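Local coordinates for protein succinate-semialdehyde dehydrogenase (Streptococcus pyogenes MGAS1882, PDB 4OGD) that binds NADP+ and, as a succinic semialdehyde dehydrogenase of the aldehyde dehydrogenase family, probably oxidises succinic semialdehyde to succinate, at residues Ile318-Gly332 and Met343-Ile356. Sequence-based numbering, arbitrary orientation.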
loop_
_atom_site.group_PDB
_atom_site.type_symbol
_atom_site.label_atom_id
_atom_site.label_comp_id
_atom_site.label_asym_id
_atom_site.label_seq_id
_atom_site.Cartn_x
_atom_site.Cartn_y
_atom_site.Cartn_z
ATOM N N ILE A 318 14.040 -10.081 29.886
ATOM C CA ILE A 318 14.490 -9.436 31.114
ATOM C C ILE A 318 15.880 -9.947 31.466
ATOM O O ILE A 318 16.783 -9.168 31.767
ATOM C CB ILE A 318 13.535 -9.724 32.289
ATOM C CG1 ILE A 318 12.183 -9.052 32.045
ATOM C CG2 ILE A 318 14.132 -9.230 33.604
ATOM C CD1 ILE A 318 11.067 -9.550 32.953
ATOM N N LYS A 319 16.045 -11.262 31.407
ATOM C CA LYS A 319 17.337 -11.880 31.710
ATOM C C LYS A 319 18.427 -11.405 30.753
ATOM O O LYS A 319 19.545 -11.095 31.177
ATOM C CB LYS A 319 17.232 -13.405 31.673
ATOM C CG LYS A 319 18.571 -14.098 31.919
ATOM C CD LYS A 319 18.392 -15.546 32.336
ATOM C CE LYS A 319 19.685 -16.104 32.915
ATOM N NZ LYS A 319 20.822 -15.921 31.973
ATOM N N LEU A 320 18.094 -11.351 29.466
ATOM C CA LEU A 320 19.012 -10.846 28.447
ATOM C C LEU A 320 19.443 -9.420 28.774
ATOM O O LEU A 320 20.617 -9.075 28.645
ATOM C CB LEU A 320 18.357 -10.894 27.062
ATOM C CG LEU A 320 19.267 -10.516 25.889
ATOM C CD1 LEU A 320 20.399 -11.529 25.750
ATOM C CD2 LEU A 320 18.485 -10.402 24.587
ATOM N N ALA A 321 18.489 -8.595 29.195
ATOM C CA ALA A 321 18.788 -7.215 29.561
ATOM C C ALA A 321 19.814 -7.148 30.685
ATOM O O ALA A 321 20.772 -6.383 30.614
ATOM C CB ALA A 321 17.518 -6.480 29.971
ATOM N N LEU A 322 19.590 -7.938 31.731
ATOM C CA LEU A 322 20.473 -7.928 32.892
ATOM C C LEU A 322 21.834 -8.545 32.580
ATOM O O LEU A 322 22.864 -8.069 33.074
ATOM C CB LEU A 322 19.814 -8.654 34.066
ATOM C CG LEU A 322 18.445 -8.096 34.458
ATOM C CD1 LEU A 322 17.825 -8.909 35.588
ATOM C CD2 LEU A 322 18.540 -6.622 34.846
ATOM N N ASP A 323 21.835 -9.597 31.763
ATOM C CA ASP A 323 23.078 -10.255 31.371
ATOM C C ASP A 323 23.965 -9.320 30.556
ATOM O O ASP A 323 25.182 -9.503 30.491
ATOM C CB ASP A 323 22.802 -11.541 30.585
ATOM C CG ASP A 323 22.298 -12.675 31.466
ATOM O OD1 ASP A 323 22.220 -12.498 32.698
ATOM O OD2 ASP A 323 21.992 -13.755 30.917
ATOM N N HIS A 324 23.356 -8.313 29.937
ATOM C CA HIS A 324 24.108 -7.350 29.145
ATOM C C HIS A 324 24.280 -6.000 29.833
ATOM O O HIS A 324 24.586 -5.001 29.178
ATOM C CB HIS A 324 23.482 -7.191 27.757
ATOM C CG HIS A 324 23.736 -8.355 26.855
ATOM N ND1 HIS A 324 24.739 -8.357 25.905
ATOM C CD2 HIS A 324 23.139 -9.566 26.770
ATOM C CE1 HIS A 324 24.737 -9.513 25.269
ATOM N NE2 HIS A 324 23.775 -10.268 25.775
ATOM N N GLY A 325 24.068 -5.972 31.147
ATOM C CA GLY A 325 24.454 -4.832 31.966
ATOM C C GLY A 325 23.373 -3.867 32.427
ATOM O O GLY A 325 23.679 -2.829 33.013
ATOM N N ALA A 326 22.111 -4.190 32.169
ATOM C CA ALA A 326 21.025 -3.322 32.599
ATOM C C ALA A 326 20.819 -3.424 34.106
ATOM O O ALA A 326 21.217 -4.410 34.731
ATOM C CB ALA A 326 19.735 -3.671 31.858
ATOM N N GLU A 327 20.182 -2.412 34.682
ATOM C CA GLU A 327 19.908 -2.401 36.114
ATOM C C GLU A 327 18.489 -2.875 36.405
ATOM O O GLU A 327 17.533 -2.388 35.794
ATOM C CB GLU A 327 20.110 -0.995 36.694
ATOM C CG GLU A 327 19.726 -0.896 38.169
ATOM C CD GLU A 327 19.811 0.514 38.722
ATOM O OE1 GLU A 327 20.035 1.466 37.940
ATOM O OE2 GLU A 327 19.655 0.672 39.952
ATOM N N LEU A 328 18.351 -3.822 37.333
ATOM C CA LEU A 328 17.030 -4.223 37.809
ATOM C C LEU A 328 16.565 -3.233 38.864
ATOM O O LEU A 328 17.068 -3.217 39.991
ATOM C CB LEU A 328 17.033 -5.650 38.366
ATOM C CG LEU A 328 15.655 -6.187 38.787
ATOM C CD1 LEU A 328 14.693 -6.239 37.605
ATOM C CD2 LEU A 328 15.767 -7.563 39.419
ATOM N N VAL A 329 15.612 -2.391 38.483
ATOM C CA VAL A 329 15.113 -1.334 39.352
ATOM C C VAL A 329 14.030 -1.853 40.291
ATOM O O VAL A 329 13.998 -1.512 41.478
ATOM C CB VAL A 329 14.568 -0.156 38.517
ATOM C CG1 VAL A 329 13.819 0.837 39.387
ATOM C CG2 VAL A 329 15.701 0.534 37.757
ATOM N N TYR A 330 13.145 -2.686 39.757
ATOM C CA TYR A 330 12.037 -3.219 40.544
ATOM C C TYR A 330 11.533 -4.532 39.971
ATOM O O TYR A 330 11.529 -4.723 38.757
ATOM C CB TYR A 330 10.880 -2.216 40.609
ATOM C CG TYR A 330 9.639 -2.814 41.235
ATOM C CD1 TYR A 330 9.533 -2.942 42.613
ATOM C CD2 TYR A 330 8.588 -3.280 40.447
ATOM C CE1 TYR A 330 8.420 -3.499 43.190
ATOM C CE2 TYR A 330 7.471 -3.845 41.015
ATOM C CZ TYR A 330 7.391 -3.948 42.386
ATOM O OH TYR A 330 6.278 -4.504 42.961
ATOM N N GLY A 331 11.106 -5.437 40.849
ATOM C CA GLY A 331 10.432 -6.647 40.423
ATOM C C GLY A 331 11.374 -7.722 39.928
ATOM O O GLY A 331 12.438 -7.955 40.511
ATOM N N GLY A 332 10.971 -8.394 38.856
ATOM C CA GLY A 332 11.786 -9.440 38.269
ATOM C C GLY A 332 11.777 -10.734 39.061
ATOM O O GLY A 332 12.557 -11.641 38.780
ATOM N N MET A 343 5.494 -10.709 36.899
ATOM C CA MET A 343 5.263 -9.534 37.737
ATOM C C MET A 343 5.781 -8.277 37.052
ATOM O O MET A 343 6.720 -8.349 36.253
ATOM C CB MET A 343 5.882 -9.691 39.133
ATOM C CG MET A 343 7.318 -9.233 39.264
ATOM S SD MET A 343 7.851 -9.253 40.997
ATOM C CE MET A 343 7.201 -7.695 41.582
ATOM N N PRO A 344 5.153 -7.128 37.337
ATOM C CA PRO A 344 5.640 -5.852 36.806
ATOM C C PRO A 344 7.104 -5.675 37.180
ATOM O O PRO A 344 7.481 -5.868 38.336
ATOM C CB PRO A 344 4.767 -4.824 37.523
ATOM C CG PRO A 344 3.502 -5.569 37.824
ATOM C CD PRO A 344 3.960 -6.951 38.182
ATOM N N THR A 345 7.925 -5.345 36.194
ATOM C CA THR A 345 9.365 -5.320 36.373
ATOM C C THR A 345 9.865 -4.038 35.725
ATOM O O THR A 345 9.356 -3.643 34.679
ATOM C CB THR A 345 9.998 -6.543 35.688
ATOM O OG1 THR A 345 9.468 -7.743 36.269
ATOM C CG2 THR A 345 11.516 -6.539 35.827
ATOM N N ILE A 346 10.825 -3.365 36.357
ATOM C CA ILE A 346 11.379 -2.141 35.795
ATOM C C ILE A 346 12.873 -2.313 35.601
ATOM O O ILE A 346 13.573 -2.743 36.516
ATOM C CB ILE A 346 11.130 -0.917 36.702
ATOM C CG1 ILE A 346 9.628 -0.743 36.947
ATOM C CG2 ILE A 346 11.726 0.352 36.073
ATOM C CD1 ILE A 346 9.278 0.302 37.991
ATOM N N ILE A 347 13.353 -1.991 34.405
ATOM C CA ILE A 347 14.786 -1.980 34.137
ATOM C C ILE A 347 15.250 -0.601 33.688
ATOM O O ILE A 347 14.468 0.202 33.186
ATOM C CB ILE A 347 15.180 -3.006 33.071
ATOM C CG1 ILE A 347 14.440 -2.727 31.754
ATOM C CG2 ILE A 347 14.917 -4.417 33.582
ATOM C CD1 ILE A 347 14.863 -3.624 30.594
ATOM N N ALA A 348 16.537 -0.333 33.881
ATOM C CA ALA A 348 17.134 0.915 33.433
ATOM C C ALA A 348 18.571 0.626 33.021
ATOM O O ALA A 348 18.983 -0.534 32.972
ATOM C CB ALA A 348 17.076 1.963 34.541
ATOM N N GLY A 349 19.332 1.670 32.710
ATOM C CA GLY A 349 20.719 1.498 32.316
ATOM C C GLY A 349 20.953 0.684 31.051
ATOM O O GLY A 349 21.969 -0.004 30.938
ATOM N N LEU A 350 20.024 0.749 30.100
ATOM C CA LEU A 350 20.242 0.110 28.811
ATOM C C LEU A 350 21.211 0.947 27.977
ATOM O O LEU A 350 20.999 2.143 27.784
ATOM C CB LEU A 350 18.919 -0.062 28.054
ATOM C CG LEU A 350 17.915 -1.061 28.645
ATOM C CD1 LEU A 350 16.519 -0.812 28.084
ATOM C CD2 LEU A 350 18.335 -2.498 28.370
ATOM N N THR A 351 22.273 0.312 27.493
ATOM C CA THR A 351 23.189 0.948 26.555
ATOM C C THR A 351 22.958 0.374 25.161
ATOM O O THR A 351 22.289 -0.650 25.003
ATOM C CB THR A 351 24.665 0.747 26.977
ATOM O OG1 THR A 351 24.983 -0.650 26.977
ATOM C CG2 THR A 351 24.892 1.303 28.364
ATOM N N LYS A 352 23.522 1.024 24.151
ATOM C CA LYS A 352 23.249 0.642 22.765
ATOM C C LYS A 352 23.749 -0.746 22.383
ATOM O O LYS A 352 23.238 -1.358 21.442
ATOM C CB LYS A 352 23.806 1.683 21.808
ATOM C CG LYS A 352 23.062 2.987 21.856
ATOM C CD LYS A 352 23.671 3.962 20.882
ATOM C CE LYS A 352 23.024 5.316 20.985
ATOM N NZ LYS A 352 23.688 6.278 20.059
ATOM N N ASP A 353 24.742 -1.245 23.109
ATOM C CA ASP A 353 25.277 -2.573 22.843
ATOM C C ASP A 353 24.473 -3.652 23.553
ATOM O O ASP A 353 24.743 -4.842 23.393
ATOM C CB ASP A 353 26.742 -2.642 23.263
ATOM C CG ASP A 353 27.017 -1.841 24.511
ATOM O OD1 ASP A 353 27.985 -1.049 24.503
ATOM O OD2 ASP A 353 26.258 -1.992 25.493
ATOM N N ASN A 354 23.480 -3.226 24.333
ATOM C CA ASN A 354 22.547 -4.145 24.978
ATOM C C ASN A 354 21.406 -4.405 24.001
ATOM O O ASN A 354 20.739 -3.468 23.574
ATOM C CB ASN A 354 22.017 -3.518 26.272
ATOM C CG ASN A 354 21.245 -4.500 27.139
ATOM O OD1 ASN A 354 20.480 -5.321 26.641
ATOM N ND2 ASN A 354 21.438 -4.406 28.452
ATOM N N PRO A 355 21.184 -5.673 23.629
ATOM C CA PRO A 355 20.163 -5.991 22.622
ATOM C C PRO A 355 18.787 -5.435 22.982
ATOM O O PRO A 355 18.044 -5.010 22.093
ATOM C CB PRO A 355 20.126 -7.519 22.640
ATOM C CG PRO A 355 21.488 -7.915 23.087
ATOM C CD PRO A 355 21.907 -6.874 24.085
ATOM N N ILE A 356 18.465 -5.421 24.271
ATOM C CA ILE A 356 17.150 -4.969 24.727
ATOM C C ILE A 356 16.928 -3.451 24.509
ATOM O O ILE A 356 15.789 -2.983 24.455
ATOM C CB ILE A 356 16.889 -5.446 26.191
ATOM C CG1 ILE A 356 16.859 -6.978 26.237
ATOM C CG2 ILE A 356 15.586 -4.891 26.754
ATOM C CD1 ILE A 356 15.797 -7.610 25.320
HETATM O O HOH W 1 25.690 -2.110 29.312
#
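Strand 327-330 pairs antiparallel with strand 345-348 through Glu-327 and Ala-348, whose backbones exchange two hydrogen bonds, and the register then slips by one residue at a classic beta bulge. There Val-329 N (2.9 Å) and Tyr-330 N (3.3 Å) both bond to Ile-346 O from the same face of its carbonyl plane. Val-329 turns CG2 onto Ala-348 CB and its CB onto Ile-346 CG2, while the Met-343 methyl CE meets the phenol end of Tyr-330, 3.6 Å from OH. Strand 327-330 lies at one edge of a mixed sheet, next to 345-348 and then 365-371, and the preceding helix 308-323 ends in a Schellman motif with Gly-325 as C-prime residue. Asn-354 binds this helix end: chi1 of -169° swings CG away from the backbone N, and ND2 donates to Ala-321 O at 3.0 Å, in the carbonyl plane and on a lone pair, joining His-324 N and Ala-326 N on that oxygen. Its OD1 accepts from Ile-356 N (3.1 Å), an Asx turn, and the two bonds together hold the amide's rotation. Pro-355 CD lies over one face of the His-324 ring, a CH-pi contact 3.8 Å from the centroid, and Ala-321 CB touches both Ile-356 CG1 and Ile-347 CD1.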